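Local atomic coordinates of KLLA0E08119p (Kluyveromyces lactis, PDB entry 3VA7), a protein that probably makes urea-1-carboxylate from urea, bicarbonate and ATP through biotin, this piece comprising its biotin carboxylase, carboxyltransferase and biotin-carrier parts. Residues N233-E238 against T270-L275; E330-L335 against I357-A362; S835-Y840 against Y852-F857; D966-D971 against H1006-T1011. All coordinates share one frame; numbering follows the deposited sequence.

Interaction 1: residues N233-E238 against T270-L275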
loop_
_atom_site.group_PDB
_atom_site.type_symbol
_atom_site.label_atom_id
_atom_site.label_comp_id
_atom_site.label_asym_id
_atom_site.label_seq_id
_atom_site.Cartn_x
_atom_site.Cartn_y
_atom_site.Cartn_z
ATOM N N ASN A 233 38.332 29.414 -1.073
ATOM C CA ASN A 233 37.441 28.259 -0.807
ATOM C C ASN A 233 36.645 28.357 0.506
ATOM O O ASN A 233 37.059 27.893 1.573
ATOM C CB ASN A 233 38.179 26.918 -0.944
ATOM C CG ASN A 233 37.945 26.268 -2.319
ATOM O OD1 ASN A 233 37.526 25.093 -2.419
ATOM N ND2 ASN A 233 38.177 27.049 -3.389
ATOM N N ALA A 234 35.469 28.949 0.363
ATOM C CA ALA A 234 34.784 29.663 1.437
ATOM C C ALA A 234 33.917 28.797 2.350
ATOM O O ALA A 234 33.107 27.999 1.879
ATOM C CB ALA A 234 33.923 30.839 0.815
ATOM N N ARG A 235 34.073 29.006 3.656
ATOM C CA ARG A 235 33.191 28.414 4.667
ATOM C C ARG A 235 32.033 29.347 5.077
ATOM O O ARG A 235 32.009 30.529 4.710
ATOM C CB ARG A 235 34.004 27.920 5.858
ATOM C CG ARG A 235 34.792 26.680 5.493
ATOM C CD ARG A 235 35.762 26.310 6.560
ATOM N NE ARG A 235 35.099 26.104 7.843
ATOM C CZ ARG A 235 35.742 25.938 9.003
ATOM N NH1 ARG A 235 37.070 25.953 9.046
ATOM N NH2 ARG A 235 35.064 25.757 10.136
ATOM N N HIS A 236 31.050 28.800 5.792
ATOM C CA HIS A 236 29.890 29.576 6.265
ATOM C C HIS A 236 29.811 29.392 7.783
ATOM O O HIS A 236 29.388 28.327 8.267
ATOM C CB HIS A 236 28.649 29.073 5.548
ATOM C CG HIS A 236 27.366 29.711 5.970
ATOM N ND1 HIS A 236 26.538 30.358 5.070
ATOM C CD2 HIS A 236 26.714 29.727 7.164
ATOM C CE1 HIS A 236 25.451 30.778 5.701
ATOM N NE2 HIS A 236 25.532 30.406 6.972
ATOM N N VAL A 237 30.282 30.387 8.539
ATOM C CA VAL A 237 30.269 30.269 9.981
ATOM C C VAL A 237 29.295 31.310 10.447
ATOM O O VAL A 237 29.395 32.470 10.049
ATOM C CB VAL A 237 31.624 30.492 10.603
ATOM C CG1 VAL A 237 31.546 30.259 12.088
ATOM C CG2 VAL A 237 32.661 29.552 9.987
ATOM N N GLU A 238 28.307 30.916 11.239
ATOM C CA GLU A 238 27.329 31.878 11.664
ATOM C C GLU A 238 27.302 31.907 13.178
ATOM O O GLU A 238 27.690 30.924 13.851
ATOM C CB GLU A 238 25.974 31.557 11.047
ATOM C CG GLU A 238 25.336 30.244 11.565
ATOM C CD GLU A 238 24.172 29.770 10.717
ATOM O OE1 GLU A 238 23.955 30.274 9.579
ATOM O OE2 GLU A 238 23.463 28.868 11.203
ATOM N N THR A 270 28.395 22.178 15.132
ATOM C CA THR A 270 28.882 23.074 16.138
ATOM C C THR A 270 29.726 22.235 17.106
ATOM O O THR A 270 29.414 21.051 17.353
ATOM C CB THR A 270 27.698 23.841 16.850
ATOM O OG1 THR A 270 28.183 25.043 17.447
ATOM C CG2 THR A 270 27.022 23.023 17.935
ATOM N N PRO A 271 30.831 22.814 17.610
ATOM C CA PRO A 271 31.458 24.102 17.219
ATOM C C PRO A 271 31.938 24.036 15.808
ATOM O O PRO A 271 32.051 22.965 15.268
ATOM C CB PRO A 271 32.686 24.213 18.139
ATOM C CG PRO A 271 32.356 23.368 19.358
ATOM C CD PRO A 271 31.437 22.239 18.829
ATOM N N ALA A 272 32.216 25.173 15.199
ATOM C CA ALA A 272 32.866 25.154 13.906
ATOM C C ALA A 272 34.220 24.402 14.012
ATOM O O ALA A 272 34.998 24.606 14.952
ATOM C CB ALA A 272 33.063 26.544 13.418
ATOM N N PRO A 273 34.499 23.504 13.053
ATOM C CA PRO A 273 35.819 22.886 13.075
ATOM C C PRO A 273 36.889 23.886 12.584
ATOM O O PRO A 273 36.556 24.800 11.827
ATOM C CB PRO A 273 35.660 21.757 12.062
ATOM C CG PRO A 273 34.721 22.345 11.025
ATOM C CD PRO A 273 33.712 23.080 11.874
ATOM N N ASN A 274 38.144 23.697 13.016
ATOM C CA ASN A 274 39.326 24.430 12.488
ATOM C C ASN A 274 39.152 25.925 12.516
ATOM O O ASN A 274 39.311 26.614 11.489
ATOM C CB ASN A 274 39.680 24.014 11.054
ATOM C CG ASN A 274 40.059 22.539 10.939
ATOM O OD1 ASN A 274 40.786 21.979 11.788
ATOM N ND2 ASN A 274 39.544 21.891 9.886
ATOM N N LEU A 275 38.773 26.402 13.698
ATOM C CA LEU A 275 38.602 27.816 13.937
ATOM C C LEU A 275 39.219 28.128 15.276
ATOM O O LEU A 275 38.829 27.551 16.299
ATOM C CB LEU A 275 37.133 28.195 13.918
ATOM C CG LEU A 275 36.738 29.607 14.334
ATOM C CD1 LEU A 275 36.898 30.569 13.185
ATOM C CD2 LEU A 275 35.290 29.560 14.782
#
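Arg235 reaches across to the backbone of Pro273 and Asn274, its guanidinium edge turned toward their carbonyl oxygens. The long side chain and the proline ring slide past each other in opposite directions, so that NH2 passes CD of Pro273 at 3.5 Å while aiming for the oxygen beyond. NH2 donates to Pro273 O, although the modelled separation is too short to be taken literally. NH1 adds weak bonds to the same oxygen, at 3.1 Å from Pro273 O, and to Asn274 O, at 3.4 Å. A bend at chi3 (57°) in an otherwise extended chain turns the flat end into this position, and a salt bridge from NH2 to Asp256 helps fix it there.

Both segments belong to the ATP-binding part of the biotin carboxylase domain: strand 235-244 runs between strands 249-261 and 299-307 of an antiparallel sheet, and the loop at 271-275 leaves strand 264-270 through a cis peptide bond before Pro271 on its way to helix 277-293. Two residues on, Val237 points the same way as Arg235 and sets CG1 against CB of Ala272, 4.2 Å away, with Met283 of that helix beside it. A methionine in place of Arg235 would probably leave the carbonyls of Pro273 and Asn274 without these donors and Asp256 without this salt-bridge partner. His236 and Glu238 turn from the loop and pair with each other, Glu238 OE1 lying in the imidazole plane 3.0 Å from His236 NE2, while Glu238 OE2 forms a salt bridge with Arg255.

Interaction 2: residues E330-L335 against I357-A362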
loop_
_atom_site.group_PDB
_atom_site.type_symbol
_atom_site.label_atom_id
_atom_site.label_comp_id
_atom_site.label_asym_id
_atom_site.label_seq_id
_atom_site.Cartn_x
_atom_site.Cartn_y
_atom_site.Cartn_z
ATOM N N GLU A 330 21.356 24.215 20.738
ATOM C CA GLU A 330 20.633 23.767 21.962
ATOM C C GLU A 330 21.280 22.503 22.600
ATOM O O GLU A 330 21.197 22.289 23.803
ATOM C CB GLU A 330 19.134 23.541 21.691
ATOM C CG GLU A 330 18.366 24.809 21.345
ATOM C CD GLU A 330 16.852 24.607 21.178
ATOM O OE1 GLU A 330 16.402 23.429 21.075
ATOM O OE2 GLU A 330 16.097 25.631 21.168
ATOM N N MET A 331 21.948 21.694 21.786
ATOM C CA MET A 331 22.455 20.462 22.311
ATOM C C MET A 331 23.668 20.878 23.105
ATOM O O MET A 331 23.840 20.430 24.256
ATOM C CB MET A 331 22.851 19.455 21.204
ATOM C CG MET A 331 21.704 18.811 20.456
ATOM S SD MET A 331 20.949 17.439 21.369
ATOM C CE MET A 331 19.612 18.443 22.054
ATOM N N VAL A 332 24.523 21.711 22.510
ATOM C CA VAL A 332 25.795 22.001 23.194
ATOM C C VAL A 332 25.719 22.959 24.414
ATOM O O VAL A 332 26.647 22.990 25.229
ATOM C CB VAL A 332 26.912 22.378 22.245
ATOM C CG1 VAL A 332 26.983 21.346 21.160
ATOM C CG2 VAL A 332 26.680 23.762 21.661
ATOM N N THR A 333 24.592 23.654 24.585
ATOM C CA THR A 333 24.450 24.654 25.658
ATOM C C THR A 333 23.363 24.246 26.683
ATOM O O THR A 333 23.404 24.639 27.839
ATOM C CB THR A 333 24.132 26.037 25.025
ATOM O OG1 THR A 333 22.867 26.003 24.364
ATOM C CG2 THR A 333 25.178 26.392 23.947
ATOM N N GLY A 334 22.413 23.405 26.246
ATOM C CA GLY A 334 21.294 22.960 27.062
ATOM C C GLY A 334 20.232 24.032 27.147
ATOM O O GLY A 334 19.377 23.985 28.038
ATOM N N LEU A 335 20.303 25.042 26.271
ATOM C CA LEU A 335 19.314 26.114 26.273
ATOM C C LEU A 335 18.152 25.764 25.390
ATOM O O LEU A 335 18.316 25.147 24.361
ATOM C CB LEU A 335 19.912 27.428 25.768
ATOM C CG LEU A 335 21.035 28.017 26.638
ATOM C CD1 LEU A 335 21.446 29.360 26.056
ATOM C CD2 LEU A 335 20.659 28.122 28.100
ATOM N N ILE A 357 27.229 31.102 29.508
ATOM C CA ILE A 357 26.963 30.019 28.576
ATOM C C ILE A 357 28.119 29.004 28.479
ATOM O O ILE A 357 29.250 29.378 28.154
ATOM C CB ILE A 357 26.520 30.585 27.234
ATOM C CG1 ILE A 357 25.063 31.028 27.401
ATOM C CG2 ILE A 357 26.646 29.527 26.138
ATOM C CD1 ILE A 357 24.631 32.078 26.532
ATOM N N GLU A 358 27.850 27.739 28.818
ATOM C CA GLU A 358 28.826 26.655 28.611
ATOM C C GLU A 358 28.531 25.701 27.467
ATOM O O GLU A 358 27.509 25.021 27.432
ATOM C CB GLU A 358 29.135 25.859 29.892
ATOM C CG GLU A 358 27.998 25.754 30.906
ATOM C CD GLU A 358 28.475 26.075 32.356
ATOM O OE1 GLU A 358 27.765 25.646 33.310
ATOM O OE2 GLU A 358 29.558 26.752 32.526
ATOM N N VAL A 359 29.483 25.637 26.552
ATOM C CA VAL A 359 29.386 24.752 25.416
ATOM C C VAL A 359 30.078 23.463 25.768
ATOM O O VAL A 359 31.183 23.453 26.303
ATOM C CB VAL A 359 29.940 25.375 24.153
ATOM C CG1 VAL A 359 30.986 26.315 24.504
ATOM C CG2 VAL A 359 30.469 24.311 23.240
ATOM N N SER A 360 29.414 22.368 25.434
ATOM C CA SER A 360 29.690 21.091 26.031
ATOM C C SER A 360 29.518 20.060 24.947
ATOM O O SER A 360 28.407 19.772 24.505
ATOM C CB SER A 360 28.682 20.895 27.144
ATOM O OG SER A 360 29.025 19.804 27.947
ATOM N N GLY A 361 30.650 19.538 24.488
ATOM C CA GLY A 361 30.695 18.553 23.411
ATOM C C GLY A 361 30.547 19.146 22.034
ATOM O O GLY A 361 30.849 20.318 21.819
ATOM N N ALA A 362 30.085 18.325 21.090
ATOM C CA ALA A 362 29.867 18.776 19.720
ATOM C C ALA A 362 28.582 18.152 19.213
ATOM O O ALA A 362 28.178 17.091 19.693
ATOM C CB ALA A 362 31.043 18.412 18.798
#
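Val332 lies side by side with Val359, the two side chains pointing the same way and meeting at their CG2 methyls, 4.1 Å apart. The other methyl of Val332, CG1, stands anti to its own carbonyl carbon (chi1 -50°) and therefore faces farther along the loop, where it comes within 4.1 Å of Gly361 O. The backbone of the same valine makes the polar link. Its carbonyl oxygen, Val332 O, accepts a weak, strongly bent hydrogen bond from Ser360 N at 2.8 Å (122° at the hydrogen), and the CA-H of Val359 approaches that oxygen as well.

One residue on, Thr333 sends CG2 obliquely across CG2 of Ile357 at 4.1 Å, while its CA-H points almost straight at Glu358 O. The threonine hydroxyl turns back into its own helix: OG1 is bonded to Thr329 O and accepts a weak bond from Leu335 N. Leu335 then brings CD1 to 4.2 Å from CG1 of Ile357, so the isoleucine is touched on both its branches.

The arrangement is a helix C-terminus packed against a passing loop. Gly334, with positive phi, is where the chain leaves the helix, its N still bonded to Glu330 O, and the turn brings Leu335 round to the loop. All this lies in the biotin carboxylase domain. Ile357 rests on Ile250 and Ile252 of strand 249-261, and Leu335 on Ile252; Val332 touches Ser363 on strand 362-372, and Ser360 O accepts a hydrogen bond from His419 on strand 412-420, so the end of helix 326-333 is tied to this antiparallel sheet.

Interaction 3: residues S835-Y840 against Y852-F857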
loop_
_atom_site.group_PDB
_atom_site.type_symbol
_atom_site.label_atom_id
_atom_site.label_comp_id
_atom_site.label_asym_id
_atom_site.label_seq_id
_atom_site.Cartn_x
_atom_site.Cartn_y
_atom_site.Cartn_z
ATOM N N SER A 835 -24.426 -31.773 16.300
ATOM C CA SER A 835 -23.339 -32.552 15.698
ATOM C C SER A 835 -23.757 -33.127 14.339
ATOM O O SER A 835 -24.146 -34.269 14.172
ATOM C CB SER A 835 -22.711 -33.550 16.687
ATOM O OG SER A 835 -22.964 -34.885 16.331
ATOM N N PRO A 836 -23.693 -32.245 13.344
ATOM C CA PRO A 836 -24.214 -32.475 12.003
ATOM C C PRO A 836 -23.293 -33.394 11.227
ATOM O O PRO A 836 -22.239 -33.785 11.686
ATOM C CB PRO A 836 -24.159 -31.099 11.393
ATOM C CG PRO A 836 -22.896 -30.516 12.063
ATOM C CD PRO A 836 -22.985 -30.947 13.463
ATOM N N LYS A 837 -23.732 -33.741 10.042
ATOM C CA LYS A 837 -22.947 -34.495 9.138
ATOM C C LYS A 837 -21.715 -33.676 8.721
ATOM O O LYS A 837 -21.711 -32.439 8.757
ATOM C CB LYS A 837 -23.853 -34.967 7.990
ATOM C CG LYS A 837 -23.461 -34.633 6.591
ATOM C CD LYS A 837 -24.718 -34.587 5.754
ATOM C CE LYS A 837 -24.414 -34.394 4.310
ATOM N NZ LYS A 837 -24.271 -35.755 3.788
ATOM N N VAL A 838 -20.658 -34.412 8.420
ATOM C CA VAL A 838 -19.407 -33.859 8.080
ATOM C C VAL A 838 -19.019 -34.468 6.770
ATOM O O VAL A 838 -19.114 -35.703 6.580
ATOM C CB VAL A 838 -18.367 -34.170 9.106
ATOM C CG1 VAL A 838 -17.104 -33.357 8.787
ATOM C CG2 VAL A 838 -18.888 -33.840 10.552
ATOM N N THR A 839 -18.634 -33.581 5.843
ATOM C CA THR A 839 -18.163 -33.976 4.530
ATOM C C THR A 839 -16.769 -33.426 4.323
ATOM O O THR A 839 -16.554 -32.235 4.442
ATOM C CB THR A 839 -19.107 -33.486 3.464
ATOM O OG1 THR A 839 -20.430 -33.831 3.885
ATOM C CG2 THR A 839 -18.809 -34.136 2.095
ATOM N N TYR A 840 -15.843 -34.330 4.033
ATOM C CA TYR A 840 -14.457 -34.040 3.845
ATOM C C TYR A 840 -14.173 -34.099 2.344
ATOM O O TYR A 840 -14.384 -35.155 1.704
ATOM C CB TYR A 840 -13.620 -35.062 4.618
ATOM C CG TYR A 840 -13.797 -34.991 6.140
ATOM C CD1 TYR A 840 -14.743 -35.794 6.822
ATOM C CD2 TYR A 840 -13.018 -34.122 6.895
ATOM C CE1 TYR A 840 -14.885 -35.707 8.220
ATOM C CE2 TYR A 840 -13.136 -34.057 8.286
ATOM C CZ TYR A 840 -14.079 -34.837 8.947
ATOM O OH TYR A 840 -14.161 -34.698 10.345
ATOM N N TYR A 852 -19.628 -28.695 7.113
ATOM C CA TYR A 852 -20.716 -29.090 8.006
ATOM C C TYR A 852 -22.151 -28.987 7.457
ATOM O O TYR A 852 -22.510 -28.054 6.724
ATOM C CB TYR A 852 -20.624 -28.317 9.323
ATOM C CG TYR A 852 -19.424 -28.687 10.163
ATOM C CD1 TYR A 852 -19.166 -30.035 10.547
ATOM C CD2 TYR A 852 -18.558 -27.726 10.581
ATOM C CE1 TYR A 852 -18.080 -30.355 11.351
ATOM C CE2 TYR A 852 -17.476 -28.047 11.378
ATOM C CZ TYR A 852 -17.238 -29.343 11.756
ATOM O OH TYR A 852 -16.121 -29.582 12.522
ATOM N N GLY A 853 -22.960 -29.956 7.854
ATOM C CA GLY A 853 -24.390 -29.900 7.720
ATOM C C GLY A 853 -24.829 -30.279 6.341
ATOM O O GLY A 853 -24.013 -30.702 5.530
ATOM N N GLU A 854 -26.131 -30.138 6.103
ATOM C CA GLU A 854 -26.671 -30.038 4.764
ATOM C C GLU A 854 -26.374 -28.605 4.247
ATOM O O GLU A 854 -25.813 -27.767 4.983
ATOM C CB GLU A 854 -28.181 -30.366 4.772
ATOM C CG GLU A 854 -28.547 -31.741 5.415
ATOM C CD GLU A 854 -28.207 -32.949 4.525
ATOM O OE1 GLU A 854 -28.026 -32.756 3.302
ATOM O OE2 GLU A 854 -28.108 -34.095 5.046
ATOM N N LEU A 855 -26.683 -28.342 2.979
ATOM C CA LEU A 855 -26.353 -27.031 2.374
ATOM C C LEU A 855 -27.326 -25.937 2.914
ATOM O O LEU A 855 -28.422 -25.679 2.383
ATOM C CB LEU A 855 -26.239 -27.093 0.831
ATOM C CG LEU A 855 -25.425 -28.231 0.120
ATOM C CD1 LEU A 855 -25.413 -28.086 -1.423
ATOM C CD2 LEU A 855 -23.972 -28.476 0.640
ATOM N N GLU A 856 -26.888 -25.318 4.005
ATOM C CA GLU A 856 -27.782 -24.720 4.969
ATOM C C GLU A 856 -26.959 -23.917 5.983
ATOM O O GLU A 856 -25.811 -24.300 6.334
ATOM C CB GLU A 856 -28.483 -25.828 5.722
ATOM C CG GLU A 856 -29.666 -25.386 6.501
ATOM C CD GLU A 856 -30.906 -25.354 5.636
ATOM O OE1 GLU A 856 -32.018 -25.282 6.228
ATOM O OE2 GLU A 856 -30.757 -25.414 4.373
ATOM N N PHE A 857 -27.518 -22.807 6.448
ATOM C CA PHE A 857 -26.848 -22.053 7.441
ATOM C C PHE A 857 -27.512 -22.436 8.744
ATOM O O PHE A 857 -28.719 -22.733 8.765
ATOM C CB PHE A 857 -26.960 -20.559 7.206
ATOM C CG PHE A 857 -26.652 -19.763 8.410
ATOM C CD1 PHE A 857 -25.344 -19.513 8.768
ATOM C CD2 PHE A 857 -27.683 -19.300 9.232
ATOM C CE1 PHE A 857 -25.047 -18.779 9.903
ATOM C CE2 PHE A 857 -27.406 -18.575 10.415
ATOM C CZ PHE A 857 -26.081 -18.320 10.762
HETATM O O HOH W 1 -21.445 -32.034 5.139
#
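The open end of a beta hairpin, strands 838-842 and 847-852 of the carboxyltransferase domain, is closed here by Val838 and Tyr852, an antiparallel non-hydrogen-bonded pair. Their side chains lie side by side on one face of the sheet, with Val838 CG2 at the edge of the phenol ring, 3.7 Å from Tyr852 CE1. On the same ring's CD1, 4.1 Å away, Pro836 CG approaches obliquely. Just past the pair, Gly853 N gives Lys837 O a nearly straight hydrogen bond (2.9 Å, 170°), though the donor is tilted from the carbonyl plane. Gly853 has positive phi, and Pro836 CB packs on its CA at 3.9 Å.

Lys837 crosses Glu854 at about a right angle, its CD 3.5 Å from Glu854 OE2. With its chain bent at chi4 (90°), NZ stops 4.4 Å from that oxygen, beyond a salt bridge. A serine at Lys837 would probably uncover this side of Gly853 and Glu854 and take away the carboxylate's nearby positive charge. Tyr852 OH is bonded to Glu912 of helix 901-912. Across the two segments the pairing relies mainly on a backbone bond and apolar packing, with charge attraction probably adding only modestly toward the solvent side at Glu854.

Interaction 4: residues D966-D971 against H1006-T1011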
loop_
_atom_site.group_PDB
_atom_site.type_symbol
_atom_site.label_atom_id
_atom_site.label_comp_id
_atom_site.label_asym_id
_atom_site.label_seq_id
_atom_site.Cartn_x
_atom_site.Cartn_y
_atom_site.Cartn_z
ATOM N N ASP A 966 -37.454 -6.996 -6.026
ATOM C CA ASP A 966 -38.397 -7.738 -6.863
ATOM C C ASP A 966 -38.460 -9.246 -6.542
ATOM O O ASP A 966 -39.543 -9.823 -6.451
ATOM C CB ASP A 966 -38.063 -7.455 -8.336
ATOM C CG ASP A 966 -39.086 -8.004 -9.335
ATOM O OD1 ASP A 966 -38.668 -8.129 -10.518
ATOM O OD2 ASP A 966 -40.279 -8.277 -9.019
ATOM N N VAL A 967 -37.310 -9.894 -6.349
ATOM C CA VAL A 967 -37.306 -11.344 -6.171
ATOM C C VAL A 967 -37.872 -11.701 -4.795
ATOM O O VAL A 967 -38.436 -12.795 -4.561
ATOM C CB VAL A 967 -35.953 -11.988 -6.532
ATOM C CG1 VAL A 967 -34.860 -11.617 -5.507
ATOM C CG2 VAL A 967 -36.101 -13.494 -6.659
ATOM N N ASN A 968 -37.794 -10.746 -3.900
ATOM C CA ASN A 968 -38.375 -10.933 -2.588
ATOM C C ASN A 968 -39.789 -10.381 -2.413
ATOM O O ASN A 968 -40.363 -10.505 -1.344
ATOM C CB ASN A 968 -37.452 -10.304 -1.558
ATOM C CG ASN A 968 -36.339 -11.211 -1.171
ATOM O OD1 ASN A 968 -36.565 -12.149 -0.414
ATOM N ND2 ASN A 968 -35.134 -10.949 -1.668
ATOM N N ASP A 969 -40.330 -9.741 -3.449
ATOM C CA ASP A 969 -41.612 -9.075 -3.364
ATOM C C ASP A 969 -41.726 -8.004 -2.322
ATOM O O ASP A 969 -42.715 -8.009 -1.583
ATOM C CB ASP A 969 -42.696 -10.082 -3.049
ATOM C CG ASP A 969 -43.516 -10.389 -4.244
ATOM O OD1 ASP A 969 -44.361 -9.506 -4.652
ATOM O OD2 ASP A 969 -43.251 -11.489 -4.793
ATOM N N ILE A 970 -40.741 -7.114 -2.240
ATOM C CA ILE A 970 -40.839 -5.990 -1.311
ATOM C C ILE A 970 -40.539 -4.714 -2.068
ATOM O O ILE A 970 -40.237 -4.805 -3.230
ATOM C CB ILE A 970 -39.872 -6.142 -0.101
ATOM C CG1 ILE A 970 -38.410 -6.311 -0.570
ATOM C CG2 ILE A 970 -40.315 -7.280 0.785
ATOM C CD1 ILE A 970 -37.452 -6.627 0.551
ATOM N N ASP A 971 -40.639 -3.557 -1.409
ATOM C CA ASP A 971 -40.257 -2.269 -2.009
ATOM C C ASP A 971 -38.770 -2.141 -1.806
ATOM O O ASP A 971 -38.220 -2.658 -0.817
ATOM C CB ASP A 971 -40.972 -1.006 -1.394
ATOM C CG ASP A 971 -40.723 0.333 -2.271
ATOM O OD1 ASP A 971 -39.906 1.259 -1.878
ATOM O OD2 ASP A 971 -41.323 0.447 -3.398
ATOM N N HIS A 1006 -34.424 -11.036 7.979
ATOM C CA HIS A 1006 -33.638 -10.063 7.260
ATOM C C HIS A 1006 -32.900 -10.728 6.154
ATOM O O HIS A 1006 -32.034 -10.134 5.511
ATOM C CB HIS A 1006 -32.705 -9.321 8.176
ATOM C CG HIS A 1006 -33.379 -8.236 8.934
ATOM N ND1 HIS A 1006 -32.861 -7.700 10.094
ATOM C CD2 HIS A 1006 -34.545 -7.592 8.702
ATOM C CE1 HIS A 1006 -33.672 -6.770 10.542
ATOM N NE2 HIS A 1006 -34.704 -6.682 9.715
ATOM N N ARG A 1007 -33.262 -11.976 5.905
ATOM C CA ARG A 1007 -32.490 -12.773 4.983
ATOM C C ARG A 1007 -33.308 -12.887 3.757
ATOM O O ARG A 1007 -34.343 -13.519 3.777
ATOM C CB ARG A 1007 -32.140 -14.143 5.561
ATOM C CG ARG A 1007 -31.375 -14.019 6.820
ATOM C CD ARG A 1007 -31.254 -15.306 7.573
ATOM N NE ARG A 1007 -30.578 -15.059 8.839
ATOM C CZ ARG A 1007 -30.423 -15.969 9.811
ATOM N NH1 ARG A 1007 -30.881 -17.203 9.659
ATOM N NH2 ARG A 1007 -29.815 -15.623 10.960
ATOM N N TYR A 1008 -32.798 -12.274 2.697
ATOM C CA TYR A 1008 -33.464 -12.104 1.430
ATOM C C TYR A 1008 -32.891 -13.048 0.388
ATOM O O TYR A 1008 -31.672 -13.357 0.387
ATOM C CB TYR A 1008 -33.234 -10.656 1.019
ATOM C CG TYR A 1008 -34.003 -9.648 1.895
ATOM C CD1 TYR A 1008 -35.163 -10.048 2.563
ATOM C CD2 TYR A 1008 -33.616 -8.297 1.990
ATOM C CE1 TYR A 1008 -35.904 -9.180 3.333
ATOM C CE2 TYR A 1008 -34.380 -7.373 2.752
ATOM C CZ TYR A 1008 -35.529 -7.833 3.435
ATOM O OH TYR A 1008 -36.352 -7.001 4.223
ATOM N N LEU A 1009 -33.751 -13.542 -0.503
ATOM C CA LEU A 1009 -33.257 -14.271 -1.657
ATOM C C LEU A 1009 -32.409 -13.349 -2.556
ATOM O O LEU A 1009 -32.458 -12.120 -2.439
ATOM C CB LEU A 1009 -34.431 -14.789 -2.427
ATOM C CG LEU A 1009 -35.375 -15.860 -1.856
ATOM C CD1 LEU A 1009 -36.345 -16.237 -2.970
ATOM C CD2 LEU A 1009 -34.590 -17.124 -1.386
ATOM N N GLY A 1010 -31.646 -13.915 -3.473
ATOM C CA GLY A 1010 -30.745 -13.101 -4.278
ATOM C C GLY A 1010 -29.944 -14.000 -5.163
ATOM O O GLY A 1010 -30.373 -15.124 -5.451
ATOM N N THR A 1011 -28.783 -13.538 -5.594
ATOM C CA THR A 1011 -27.892 -14.354 -6.373
ATOM C C THR A 1011 -26.593 -13.568 -6.487
ATOM O O THR A 1011 -26.564 -12.357 -6.266
ATOM C CB THR A 1011 -28.403 -14.648 -7.818
ATOM O OG1 THR A 1011 -27.473 -15.516 -8.473
ATOM C CG2 THR A 1011 -28.469 -13.362 -8.700
#
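Asn968 ND2 is held between two carbonyl oxygens: Leu1009 O across the contact, through a weak bond of 3.0 Å, and Ile964 O of helix 960-967. The other arm of the amide works as well. OD1 accepts from Leu1009 N at 3.1 Å, the donor lying in the carbonyl plane but coming in well to the side, with a C=O...N angle of only 99°. One asparagine side chain thus grips both the N-H and the C=O of a single residue, which fixes the rotation of the amide. With CG anti to the carbonyl carbon (chi1 -83°), the group also lies across Tyr1008 at about a right angle, its plane 52° from the ring, and ND2 comes to 3.3 Å from Tyr1008 CB.

Ile970 supplies the apolar half. Its CD1 sits over one face of the Tyr1008 ring, 4.0 Å from the centroid, in a CH-pi contact displaced toward CZ; on the opposite face His1006 O stands above the ring centre. Beyond the asparagine, Val967 CG1 lies 3.9 Å from Leu1009 O.

The first segment is the link between two helices. A Schellman motif with positive phi at Asp969 ends helix 960-967, and Asp971 is the N-cap of helix 972-979, its OD1 accepting from Asn973 N, while Asp974 OD1 accepts from Asp971 N. In the carboxyltransferase domain, Met978 of that second helix packs on Tyr1008, while helix 1133-1142 brings Phe1138 against Val967 and Ala1135 against Leu1009. The loop leading from strand 997-1001 to strand 1024-1028 therefore runs between helices.

Overall arrangement
The four contacts fall into two pairs at opposite sides of the chain's centre. Interactions 1 and 2 share the biotin carboxylase sheet and touch: Thr270 CG2 meets Val332 CG1 at 3.6 Å. Interactions 3 and 4, in the carboxyltransferase domain with centres about 25 Å apart, meet where Phe857 packs on Arg1007. Centres of contacts from different pairs are at least 75 Å apart. Interaction 1 is largely buried and relies on a charged side chain donating to loop carbonyls; the other three are partly buried. Interaction 2 depends mainly on aliphatic packing with one weak backbone bond, interaction 3 on strand pairing beside opposite charges too far apart for a salt bridge, and interaction 4 on a neutral amide clasping backbone.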